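PDB 2A03: Fe-superoxide dismutase homolog from Plasmodium berghei, which probably converts superoxide radicals into hydrogen peroxide and oxygen at a metal centre, as an iron/manganese-family superoxide dismutase. Local coordinates for residues G49-K52 / D53-L56. Residues are numbered along the deposited sequence; the frame is centred on the assembly and turned at random.
Sequences GLIK and DTPL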
ATOM      1  N   GLY A  49       6.982 -20.709   5.971  1.00 30.14           N
ATOM      2  CA  GLY A  49       8.249 -20.844   5.247  1.00 30.23           C
ATOM      3  C   GLY A  49       9.426 -20.171   5.950  1.00 30.65           C
ATOM      4  O   GLY A  49      10.533 -20.723   6.017  1.00 30.22           O
ATOM      5  N   LEU A  50       9.199 -18.968   6.467  1.00 30.19           N
ATOM      6  CA  LEU A  50      10.238 -18.230   7.189  1.00 30.32           C
ATOM      7  C   LEU A  50      10.680 -18.885   8.519  1.00 30.51           C
ATOM      8  O   LEU A  50      11.860 -18.828   8.871  1.00 31.08           O
ATOM      9  CB  LEU A  50       9.771 -16.786   7.463  1.00 30.25           C
ATOM     10  CG  LEU A  50       9.515 -15.921   6.232  1.00 29.21           C
ATOM     11  CD1 LEU A  50       8.872 -14.620   6.624  1.00 28.71           C
ATOM     12  CD2 LEU A  50      10.810 -15.665   5.463  1.00 30.44           C
ATOM     13  N   ILE A  51       9.759 -19.486   9.267  1.00 30.65           N
ATOM     14  CA  ILE A  51      10.123 -20.036  10.595  1.00 31.32           C
ATOM     15  C   ILE A  51      10.610 -21.467  10.550  1.00 31.66           C
ATOM     16  O   ILE A  51      11.176 -21.976  11.523  1.00 30.81           O
ATOM     17  CB  ILE A  51       8.975 -19.961  11.608  1.00 31.30           C
ATOM     18  CG1 ILE A  51       7.786 -20.806  11.136  1.00 31.23           C
ATOM     19  CG2 ILE A  51       8.595 -18.495  11.836  1.00 32.83           C
ATOM     20  CD1 ILE A  51       6.637 -20.868  12.113  1.00 30.94           C
ATOM     21  N   LYS A  52      10.385 -22.117   9.421  1.00 32.24           N
ATOM     22  CA  LYS A  52      10.890 -23.449   9.234  1.00 32.97           C
ATOM     23  C   LYS A  52      12.400 -23.459   9.518  1.00 32.06           C
ATOM     24  O   LYS A  52      13.136 -22.582   9.053  1.00 30.15           O
ATOM     25  CB  LYS A  52      10.599 -23.892   7.806  1.00 34.08           C
ATOM     26  CG  LYS A  52      10.759 -25.370   7.573  1.00 33.74           C
ATOM     27  CD  LYS A  52      10.776 -25.628   6.085  1.00 35.54           C
ATOM     28  CE  LYS A  52      11.084 -27.084   5.768  1.00 39.42           C
ATOM     29  NZ  LYS A  52      11.728 -27.166   4.416  1.00 43.67           N
ATOM     30  N   ASP A  53      12.840 -24.446  10.300  1.00 32.32           N
ATOM     31  CA  ASP A  53      14.257 -24.645  10.613  1.00 32.80           C
ATOM     32  C   ASP A  53      14.917 -23.445  11.323  1.00 31.87           C
ATOM     33  O   ASP A  53      16.125 -23.193  11.154  1.00 30.56           O
ATOM     34  CB  ASP A  53      15.040 -25.025   9.344  1.00 34.61           C
ATOM     35  CG  ASP A  53      14.590 -26.359   8.755  1.00 38.84           C
ATOM     36  OD1 ASP A  53      14.279 -27.291   9.529  1.00 46.54           O
ATOM     37  OD2 ASP A  53      14.531 -26.481   7.518  1.00 44.86           O
ATOM     38  N   THR A  54      14.112 -22.743  12.126  1.00 30.63           N
ATOM     39  CA  THR A  54      14.572 -21.656  12.980  1.00 30.51           C
ATOM     40  C   THR A  54      14.071 -21.960  14.373  1.00 30.29           C
ATOM     41  O   THR A  54      13.310 -22.896  14.549  1.00 31.09           O
ATOM     42  CB  THR A  54      14.037 -20.271  12.542  1.00 29.90           C
ATOM     43  OG1 THR A  54      12.645 -20.147  12.862  1.00 28.12           O
ATOM     44  CG2 THR A  54      14.246 -20.037  11.058  1.00 29.67           C
ATOM     45  N   PRO A  55      14.536 -21.217  15.386  1.00 31.04           N
ATOM     46  CA  PRO A  55      13.996 -21.421  16.744  1.00 30.96           C
ATOM     47  C   PRO A  55      12.508 -21.106  16.938  1.00 31.31           C
ATOM     48  O   PRO A  55      11.961 -21.388  18.009  1.00 31.84           O
ATOM     49  CB  PRO A  55      14.877 -20.506  17.614  1.00 30.54           C
ATOM     50  CG  PRO A  55      16.160 -20.326  16.800  1.00 30.48           C
ATOM     51  CD  PRO A  55      15.667 -20.264  15.382  1.00 31.49           C
ATOM     52  N   LEU A  56      11.857 -20.548  15.918  1.00 31.56           N
ATOM     53  CA  LEU A  56      10.441 -20.192  15.990  1.00 32.14           C
ATOM     54  C   LEU A  56       9.543 -21.222  15.312  1.00 32.68           C
ATOM     55  O   LEU A  56       8.324 -21.039  15.267  1.00 32.28           O
ATOM     56  CB  LEU A  56      10.200 -18.842  15.305  1.00 32.35           C
ATOM     57  CG  LEU A  56      10.888 -17.610  15.900  1.00 32.21           C
ATOM     58  CD1 LEU A  56      10.654 -16.426  14.974  1.00 32.29           C
ATOM     59  CD2 LEU A  56      10.368 -17.311  17.309  1.00 31.90           C
TER
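A type II beta turn from I51 to T54 takes the chain out of helix 29-51, and an ST turn on T54 follows directly, the two sharing T54. The carbonyl oxygen of I51 receives two bonds from one residue: T54 OG1 donates to I51 O at 2.7 Å, and the turn-closing T54 N lies 3.1 Å from I51 O with a bent N-H...O angle of 137°. Both donors come from the same face of the I51 carbonyl plane, the hydroxyl tilted from it and the amide well above it. OG1 sits between the T54 backbone N and carbonyl carbon (chi1 73°), which lets it face back to I51 while accepting from L56 N, 3.2 Å from T54 OG1. Donating to I51 O and accepting from L56 N together fix the rotation of the hydroxyl. D53, at the third position of the turn, adopts the positive phi (60°) expected of a type II turn. The extended K52 chain and the D53 carboxylate run side by side in the same direction; K52 NZ stays 4.2 Å from D53 OD2, too far for a salt bridge, so any attraction is probably modest. Past the turn, the side chains of I51 and L56 cross at about a right angle, with I51 CG2 3.8 Å from L56 CB, and I51 CD1 lies 3.6 Å from L56 O. At this surface corner of the alpha-hairpin domain, away from the manganese site, I51 packs on I64 of helix 61-67, L50 rests on I72 and N75 of helix 70-87, and L56 touches both helices through E67 and I72.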